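Long-range contacts in glycoside hydrolase family 81 (Clostridium thermocellum, PDB 6FOP), which probably hydrolyses beta-1,3-glucans such as laminarin as an enzyme of the bacterial cellulosome: residues L306-D311 with H709-S714; Y684-A689 with M704-H709. One frame throughout, in Å; residues are numbered along the deposited sequence.

Interaction 1 of 2, residues L306-D311 with H709-S714; sequences LPNLPD and HSMAVS
Pro310 and Met711 mark the closest passage of the two backbones, CA to CA 7.5 Å, where the irregular loop 306-311 runs past strand 710-715, an outermost strand of its four-stranded antiparallel sheet; no hydrogen bond crosses the gap. Met711 and Val713, two residues apart, point from the same side of the strand toward the loop. Met711 does most of the work: it leaves the strand extended and then bends at chi3 (-79°), which carries its methyl group into the curve formed by Leu306, Pro307 and Asn308. Met711 CE lies 4.3 Å from Leu306 CD2 and 4.1 Å from Pro307 CG. Met711 CE also sits 3.3 Å from Asn308 O, and 3.7 Å from Asn308 ND2 on the side chain. The sulfur takes the other flank, with Met711 SD 3.7 Å from Pro310 CB. The Met711 distances describe one of two deposited conformers. Pro310 CB also meets Val713 CG2 at 3.6 Å, the ring and the branch crossing at about a right angle. Asn308 CG is tucked between its own backbone N and carbonyl carbon (chi1 54°), which turns the amide forward along the loop, where ND2 gives a nearly straight bond (163°) to Leu309 O from well above the carbonyl plane. Leu309 O also accepts from Gln358 NE2, tying the loop to helix 339-359. The contact is thus largely apolar across its seam, held by shape and dispersion, while polar bonds fix the loop from within and behind. In this conformer of Met711, Asn308 O, buried without a hydrogen-bond partner, faces the thioether methyl, which may offer at most a weak CH contact.

Interaction 2 of 2, residues Y684-A689 with M704-H709; sequences YVVYNA and MTVGPH
Asn688 reaches from the end of strand 681-688 to Val706 and Gly707, at the turn that follows strand 703-706, and its side chain meets that turn atom by atom. Asn688 CB lies 3.7 Å from Val706 CG1 and 3.4 Å from Gly707 O. The chain runs on fully extended, CG anti to the backbone N, and the amide ends with Asn688 ND2 donating to Val706 O at 3.0 Å, bent to 149°. The acceptor lies close to the amide plane, but the donor stands above the carbonyl plane of the valine. ND2 also bonds to Ser692 O and OD1 to Ser690 OG, so bonds to both ends of the amide fix its rotation. Farther back along the strands the contact is apolar. Val686 CG1 packs against Val706 CG2 at 3.9 Å, and Met704, bent at its thioether, lays SD 3.6 Å from Tyr684 CB. Tyr687 starts out on the far face, yet its hydroxyl comes round to His709: one water, in the plane of both rings, lies 2.7 Å from Tyr687 OH and 2.9 Å from His709 ND1. A second water at Tyr687 OH donates to His709 O. The imidazole is held on its other nitrogen, His709 NE2 bonding Ser691 OG. Over the short segments the strand axes come no closer than 8.3 Å, at 32° between directions, an angle like that of aligned sheet layers packed face to face, at a rather close spacing. Here the hairpin of strands 694-697 and 703-706 covers one face of the four-stranded sheet. The chain then turns through His709, whose backbone is in the left-handed region, to enter that sheet by a G1 beta bulge, with His709 and Ser710 both opposite Asn688.

In the fold
Both interactions use the four-stranded sheet near the C-terminus, but from its two faces. Interaction 1 sets the face bearing Met711 and Val713 against a loop between strand 295-301 and helix 317-329, joining the small beta unit to the helical part of the chain; it is smaller, partly buried and without a hydrogen bond across it. Interaction 2 lies within the beta unit, is nested in the loop closed by the first, and combines a buried apolar layer with a hydrogen bond from a side-chain amide and waters near the more exposed turn. Strand 710-715 links them: Ser710 O and Ser714 O probably bond to the backbone of 684-689. His709 lies in a segment of each, though it makes contact only in interaction 2.

Interaction 1 of 2, residues L306-D311 with H709-S714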
ATOM      1  N   LEU A 306     -19.426  -5.254  -1.248  1.00 13.95           N
ATOM      2  CA  LEU A 306     -20.375  -5.930  -2.137  1.00 13.10           C
ATOM      3  C   LEU A 306     -19.772  -6.097  -3.522  1.00 13.04           C
ATOM      4  O   LEU A 306     -18.902  -5.326  -3.913  1.00 13.72           O
ATOM      5  CB  LEU A 306     -21.669  -5.147  -2.252  1.00 14.43           C
ATOM      6  CG  LEU A 306     -22.486  -5.056  -0.957  1.00 14.45           C
ATOM      7  CD1 LEU A 306     -23.583  -4.019  -1.136  1.00 15.22           C
ATOM      8  CD2 LEU A 306     -23.065  -6.409  -0.589  1.00 15.31           C
ATOM      9  N   PRO A 307     -20.298  -7.065  -4.303  1.00 13.63           N
ATOM     10  CA  PRO A 307     -19.864  -7.195  -5.707  1.00 13.25           C
ATOM     11  C   PRO A 307     -20.497  -6.159  -6.633  1.00 13.16           C
ATOM     12  O   PRO A 307     -20.074  -6.031  -7.770  1.00 13.65           O
ATOM     13  CB  PRO A 307     -20.320  -8.610  -6.081  1.00 13.97           C
ATOM     14  CG  PRO A 307     -21.476  -8.863  -5.186  1.00 14.93           C
ATOM     15  CD  PRO A 307     -21.157  -8.185  -3.890  1.00 15.00           C
ATOM     16  N   ASN A 308     -21.500  -5.460  -6.129  1.00 13.46           N
ATOM     17  CA  ASN A 308     -22.262  -4.435  -6.845  1.00 13.68           C
ATOM     18  C   ASN A 308     -23.310  -3.906  -5.886  1.00 13.54           C
ATOM     19  O   ASN A 308     -23.676  -4.570  -4.929  1.00 14.47           O
ATOM     20  CB  ASN A 308     -22.957  -5.000  -8.100  1.00 14.15           C
ATOM     21  CG  ASN A 308     -23.837  -6.215  -7.802  1.00 14.75           C
ATOM     22  OD1 ASN A 308     -23.364  -7.354  -7.769  1.00 15.45           O
ATOM     23  ND2 ASN A 308     -25.126  -5.980  -7.619  1.00 15.60           N
ATOM     24  N   LEU A 309     -23.813  -2.695  -6.162  1.00 13.72           N
ATOM     25  CA  LEU A 309     -24.987  -2.211  -5.462  1.00 14.55           C
ATOM     26  C   LEU A 309     -26.263  -2.911  -6.018  1.00 13.96           C
ATOM     27  O   LEU A 309     -26.282  -3.349  -7.169  1.00 14.67           O
ATOM     28  CB  LEU A 309     -25.115  -0.693  -5.590  1.00 14.67           C
ATOM     29  CG  LEU A 309     -24.001   0.118  -4.924  1.00 15.46           C
ATOM     30  CD1 LEU A 309     -24.268   1.596  -5.097  1.00 16.59           C
ATOM     31  CD2 LEU A 309     -23.876  -0.219  -3.445  1.00 18.27           C
ATOM     32  N   PRO A 310     -27.268  -3.095  -5.157  1.00 15.62           N
ATOM     33  CA  PRO A 310     -28.501  -3.777  -5.589  1.00 16.07           C
ATOM     34  C   PRO A 310     -29.349  -2.894  -6.516  1.00 15.79           C
ATOM     35  O   PRO A 310     -28.984  -1.763  -6.818  1.00 17.66           O
ATOM     36  CB  PRO A 310     -29.223  -4.038  -4.262  1.00 17.55           C
ATOM     37  CG  PRO A 310     -28.836  -2.905  -3.422  1.00 17.29           C
ATOM     38  CD  PRO A 310     -27.373  -2.640  -3.755  1.00 16.93           C
ATOM     39  N   ASP A 311     -30.474  -3.445  -6.971  1.00 16.78           N
ATOM     40  CA  ASP A 311     -31.402  -2.720  -7.849  1.00 16.56           C
ATOM     41  C   ASP A 311     -32.449  -2.031  -7.004  1.00 17.08           C
ATOM     42  O   ASP A 311     -33.581  -2.460  -6.950  1.00 19.32           O
ATOM     43  CB  ASP A 311     -32.032  -3.677  -8.853  1.00 17.58           C
ATOM     44  CG  ASP A 311     -32.950  -2.989  -9.829  1.00 19.00           C
ATOM     45  OD1 ASP A 311     -32.951  -1.745  -9.947  1.00 21.18           O
ATOM     46  OD2 ASP A 311     -33.675  -3.732 -10.507  1.00 22.03           O
ATOM     47  N   HIS A 709     -25.717 -18.130  -3.910  1.00 20.57           N
ATOM     48  CA  HIS A 709     -25.426 -17.362  -5.127  1.00 19.22           C
ATOM     49  C   HIS A 709     -26.477 -16.290  -5.375  1.00 19.37           C
ATOM     50  O   HIS A 709     -27.018 -16.188  -6.466  1.00 22.47           O
ATOM     51  CB  HIS A 709     -25.257 -18.281  -6.331  1.00 21.01           C
ATOM     52  CG  HIS A 709     -24.226 -19.333  -6.118  1.00 21.37           C
ATOM     53  ND1 HIS A 709     -22.890 -19.038  -5.961  1.00 22.41           N
ATOM     54  CD2 HIS A 709     -24.333 -20.675  -5.969  1.00 23.66           C
ATOM     55  CE1 HIS A 709     -22.214 -20.154  -5.768  1.00 23.30           C
ATOM     56  NE2 HIS A 709     -23.063 -21.162  -5.759  1.00 25.28           N
ATOM     57  N   SER A 710     -26.728 -15.471  -4.362  0.65 19.69           N
ATOM     58  CA  SER A 710     -27.676 -14.398  -4.516  0.65 20.34           C
ATOM     59  C   SER A 710     -27.430 -13.220  -3.625  0.65 19.12           C
ATOM     60  O   SER A 710     -26.770 -13.318  -2.566  0.65 18.97           O
ATOM     61  CB  SER A 710     -29.073 -14.906  -4.247  0.65 22.51           C
ATOM     62  OG  SER A 710     -29.271 -15.081  -2.863  0.65 23.46           O
ATOM     63  N   MET A 711     -27.988 -12.106  -4.079  1.00 18.82           N
ATOM     64  CA  MET A 711     -28.055 -10.869  -3.304  0.58 18.12           C
ATOM     65  C   MET A 711     -29.408 -10.770  -2.623  1.00 17.61           C
ATOM     66  O   MET A 711     -30.446 -11.108  -3.206  1.00 21.75           O
ATOM     67  CB  MET A 711     -27.837  -9.619  -4.177  0.58 19.03           C
ATOM     68  CG  MET A 711     -27.676  -8.312  -3.400  0.58 18.94           C
ATOM     69  SD  MET A 711     -26.917  -6.929  -4.301  0.58 18.84           S
ATOM     70  CE  MET A 711     -25.206  -7.410  -4.196  0.58 17.43           C
ATOM     71  N   ALA A 712     -29.404 -10.311  -1.384  1.00 17.15           N
ATOM     72  CA  ALA A 712     -30.632 -10.041  -0.635  1.00 18.18           C
ATOM     73  C   ALA A 712     -30.567  -8.660  -0.032  1.00 15.90           C
ATOM     74  O   ALA A 712     -29.493  -8.204   0.380  1.00 17.32           O
ATOM     75  CB  ALA A 712     -30.852 -11.069   0.437  1.00 19.23           C
ATOM     76  N   VAL A 713     -31.720  -7.989   0.021  1.00 17.03           N
ATOM     77  CA  VAL A 713     -31.870  -6.664   0.577  1.00 17.24           C
ATOM     78  C   VAL A 713     -33.059  -6.669   1.519  1.00 17.41           C
ATOM     79  O   VAL A 713     -34.149  -7.174   1.167  1.00 19.01           O
ATOM     80  CB  VAL A 713     -32.148  -5.617  -0.517  1.00 17.72           C
ATOM     81  CG1 VAL A 713     -32.231  -4.214   0.066  1.00 17.78           C
ATOM     82  CG2 VAL A 713     -31.077  -5.676  -1.628  1.00 18.04           C
ATOM     83  N   SER A 714     -32.886  -6.081   2.692  1.00 16.49           N
ATOM     84  CA  SER A 714     -33.988  -5.936   3.657  1.00 17.79           C
ATOM     85  C   SER A 714     -33.897  -4.575   4.305  1.00 17.14           C
ATOM     86  O   SER A 714     -32.818  -4.162   4.722  1.00 17.99           O
ATOM     87  CB  SER A 714     -33.981  -7.051   4.693  1.00 18.10           C
ATOM     88  OG  SER A 714     -35.069  -6.908   5.616  1.00 19.67           O
TER

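Interaction 2 of 2, residues Y684-A689 with M704-H709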
ATOM      1  N   TYR A 684     -30.147  -3.255   4.739  1.00 15.12           N
ATOM      2  CA  TYR A 684     -29.094  -4.241   4.879  1.00 15.13           C
ATOM      3  C   TYR A 684     -28.979  -4.997   3.567  1.00 15.17           C
ATOM      4  O   TYR A 684     -30.000  -5.476   3.038  1.00 16.14           O
ATOM      5  CB  TYR A 684     -29.476  -5.195   6.002  1.00 15.57           C
ATOM      6  CG  TYR A 684     -29.782  -4.536   7.325  1.00 15.80           C
ATOM      7  CD1 TYR A 684     -31.020  -3.985   7.585  1.00 16.88           C
ATOM      8  CD2 TYR A 684     -28.825  -4.482   8.334  1.00 16.58           C
ATOM      9  CE1 TYR A 684     -31.315  -3.381   8.782  1.00 18.15           C
ATOM     10  CE2 TYR A 684     -29.112  -3.878   9.551  1.00 16.84           C
ATOM     11  CZ  TYR A 684     -30.354  -3.322   9.768  1.00 17.64           C
ATOM     12  OH  TYR A 684     -30.666  -2.738  10.964  1.00 20.62           O
ATOM     13  N   VAL A 685     -27.776  -5.109   3.029  1.00 15.09           N
ATOM     14  CA  VAL A 685     -27.536  -5.781   1.763  1.00 14.98           C
ATOM     15  C   VAL A 685     -26.489  -6.854   1.991  1.00 14.20           C
ATOM     16  O   VAL A 685     -25.435  -6.578   2.579  1.00 15.66           O
ATOM     17  CB  VAL A 685     -27.050  -4.825   0.671  1.00 15.75           C
ATOM     18  CG1 VAL A 685     -26.911  -5.556  -0.661  1.00 16.39           C
ATOM     19  CG2 VAL A 685     -27.993  -3.614   0.580  1.00 16.09           C
ATOM     20  N   VAL A 686     -26.771  -8.065   1.568  1.00 14.70           N
ATOM     21  CA  VAL A 686     -25.835  -9.187   1.675  1.00 15.08           C
ATOM     22  C   VAL A 686     -25.692  -9.862   0.314  1.00 16.02           C
ATOM     23  O   VAL A 686     -26.686 -10.051  -0.395  1.00 16.40           O
ATOM     24  CB  VAL A 686     -26.359 -10.232   2.669  1.00 16.65           C
ATOM     25  CG1 VAL A 686     -25.490 -11.480   2.696  1.00 18.71           C
ATOM     26  CG2 VAL A 686     -26.473  -9.629   4.050  1.00 17.51           C
ATOM     27  N   TYR A 687     -24.484 -10.311  -0.022  1.00 14.63           N
ATOM     28  CA  TYR A 687     -24.296 -11.217  -1.129  1.00 16.50           C
ATOM     29  C   TYR A 687     -23.782 -12.538  -0.584  1.00 14.78           C
ATOM     30  O   TYR A 687     -22.789 -12.575   0.159  1.00 15.77           O
ATOM     31  CB  TYR A 687     -23.346 -10.685  -2.216  1.00 15.91           C
ATOM     32  CG  TYR A 687     -23.397 -11.607  -3.416  1.00 16.55           C
ATOM     33  CD1 TYR A 687     -24.480 -11.571  -4.285  1.00 17.62           C
ATOM     34  CD2 TYR A 687     -22.457 -12.595  -3.625  1.00 15.94           C
ATOM     35  CE1 TYR A 687     -24.592 -12.460  -5.328  1.00 19.08           C
ATOM     36  CE2 TYR A 687     -22.572 -13.492  -4.685  1.00 17.69           C
ATOM     37  CZ  TYR A 687     -23.645 -13.413  -5.539  1.00 18.96           C
ATOM     38  OH  TYR A 687     -23.786 -14.298  -6.585  1.00 22.34           O
ATOM     39  N   ASN A 688     -24.449 -13.628  -0.934  1.00 15.58           N
ATOM     40  CA  ASN A 688     -24.000 -14.978  -0.599  1.00 16.19           C
ATOM     41  C   ASN A 688     -23.388 -15.611  -1.824  1.00 16.79           C
ATOM     42  O   ASN A 688     -24.113 -16.018  -2.733  1.00 17.89           O
ATOM     43  CB  ASN A 688     -25.192 -15.796  -0.086  1.00 17.30           C
ATOM     44  CG  ASN A 688     -24.835 -17.217   0.292  1.00 18.71           C
ATOM     45  OD1 ASN A 688     -23.675 -17.660   0.196  1.00 20.31           O
ATOM     46  ND2 ASN A 688     -25.849 -17.952   0.739  1.00 20.03           N
ATOM     47  N   ALA A 689     -22.066 -15.727  -1.831  1.00 17.25           N
ATOM     48  CA  ALA A 689     -21.335 -16.321  -2.939  1.00 17.49           C
ATOM     49  C   ALA A 689     -21.170 -17.840  -2.793  1.00 18.74           C
ATOM     50  O   ALA A 689     -20.538 -18.463  -3.633  1.00 21.20           O
ATOM     51  CB  ALA A 689     -19.975 -15.668  -3.073  1.00 19.22           C
ATOM     52  N   MET A 704     -30.845 -11.927   8.522  1.00 17.83           N
ATOM     53  CA  MET A 704     -31.310 -12.254   7.169  1.00 18.50           C
ATOM     54  C   MET A 704     -30.869 -13.647   6.782  1.00 18.59           C
ATOM     55  O   MET A 704     -29.741 -14.055   7.067  1.00 20.54           O
ATOM     56  CB  MET A 704     -30.724 -11.265   6.160  1.00 19.45           C
ATOM     57  CG  MET A 704     -31.212  -9.837   6.334  1.00 20.27           C
ATOM     58  SD  MET A 704     -30.298  -8.610   5.369  1.00 20.19           S
ATOM     59  CE  MET A 704     -30.616  -9.189   3.702  1.00 21.33           C
ATOM     60  N   THR A 705     -31.764 -14.393   6.141  1.00 19.97           N
ATOM     61  CA  THR A 705     -31.403 -15.644   5.535  1.00 22.07           C
ATOM     62  C   THR A 705     -31.321 -15.404   4.032  1.00 20.27           C
ATOM     63  O   THR A 705     -32.252 -14.873   3.440  1.00 25.24           O
ATOM     64  CB  THR A 705     -32.404 -16.760   5.876  1.00 26.91           C
ATOM     65  OG1 THR A 705     -32.426 -16.936   7.293  1.00 29.78           O
ATOM     66  CG2 THR A 705     -31.989 -18.067   5.207  1.00 30.39           C
ATOM     67  N   VAL A 706     -30.210 -15.796   3.438  1.00 19.32           N
ATOM     68  CA  VAL A 706     -29.865 -15.457   2.061  1.00 19.75           C
ATOM     69  C   VAL A 706     -29.558 -16.736   1.314  1.00 21.00           C
ATOM     70  O   VAL A 706     -28.690 -17.515   1.716  1.00 20.66           O
ATOM     71  CB  VAL A 706     -28.651 -14.511   1.993  1.00 20.38           C
ATOM     72  CG1 VAL A 706     -28.406 -14.071   0.547  1.00 21.23           C
ATOM     73  CG2 VAL A 706     -28.891 -13.336   2.929  1.00 20.98           C
ATOM     74  N   GLY A 707     -30.264 -16.949   0.210  1.00 21.22           N
ATOM     75  CA  GLY A 707     -30.060 -18.142  -0.570  1.00 21.40           C
ATOM     76  C   GLY A 707     -28.702 -18.190  -1.271  1.00 21.28           C
ATOM     77  O   GLY A 707     -28.021 -17.179  -1.392  1.00 21.19           O
ATOM     78  N   PRO A 708     -28.290 -19.382  -1.702  1.00 23.20           N
ATOM     79  CA  PRO A 708     -27.026 -19.527  -2.412  1.00 22.36           C
ATOM     80  C   PRO A 708     -26.913 -18.665  -3.669  1.00 21.73           C
ATOM     81  O   PRO A 708     -27.909 -18.454  -4.362  1.00 22.91           O
ATOM     82  CB  PRO A 708     -26.994 -21.019  -2.782  1.00 24.86           C
ATOM     83  CG  PRO A 708     -28.408 -21.439  -2.787  1.00 27.60           C
ATOM     84  CD  PRO A 708     -29.089 -20.627  -1.740  1.00 24.15           C
ATOM     85  N   HIS A 709     -25.717 -18.130  -3.910  1.00 20.57           N
ATOM     86  CA  HIS A 709     -25.426 -17.362  -5.127  1.00 19.22           C
ATOM     87  C   HIS A 709     -26.477 -16.290  -5.375  1.00 19.37           C
ATOM     88  O   HIS A 709     -27.018 -16.188  -6.466  1.00 22.47           O
ATOM     89  CB  HIS A 709     -25.257 -18.281  -6.331  1.00 21.01           C
ATOM     90  CG  HIS A 709     -24.226 -19.333  -6.118  1.00 21.37           C
ATOM     91  ND1 HIS A 709     -22.890 -19.038  -5.961  1.00 22.41           N
ATOM     92  CD2 HIS A 709     -24.333 -20.675  -5.969  1.00 23.66           C
ATOM     93  CE1 HIS A 709     -22.214 -20.154  -5.768  1.00 23.30           C
ATOM     94  NE2 HIS A 709     -23.063 -21.162  -5.759  1.00 25.28           N
TER
HETATM   95  O   HOH W   1     -22.028 -16.387  -6.661  1.00 20.94           O
HETATM   96  O   HOH W   2     -25.734 -14.098  -8.366  1.00 45.64           O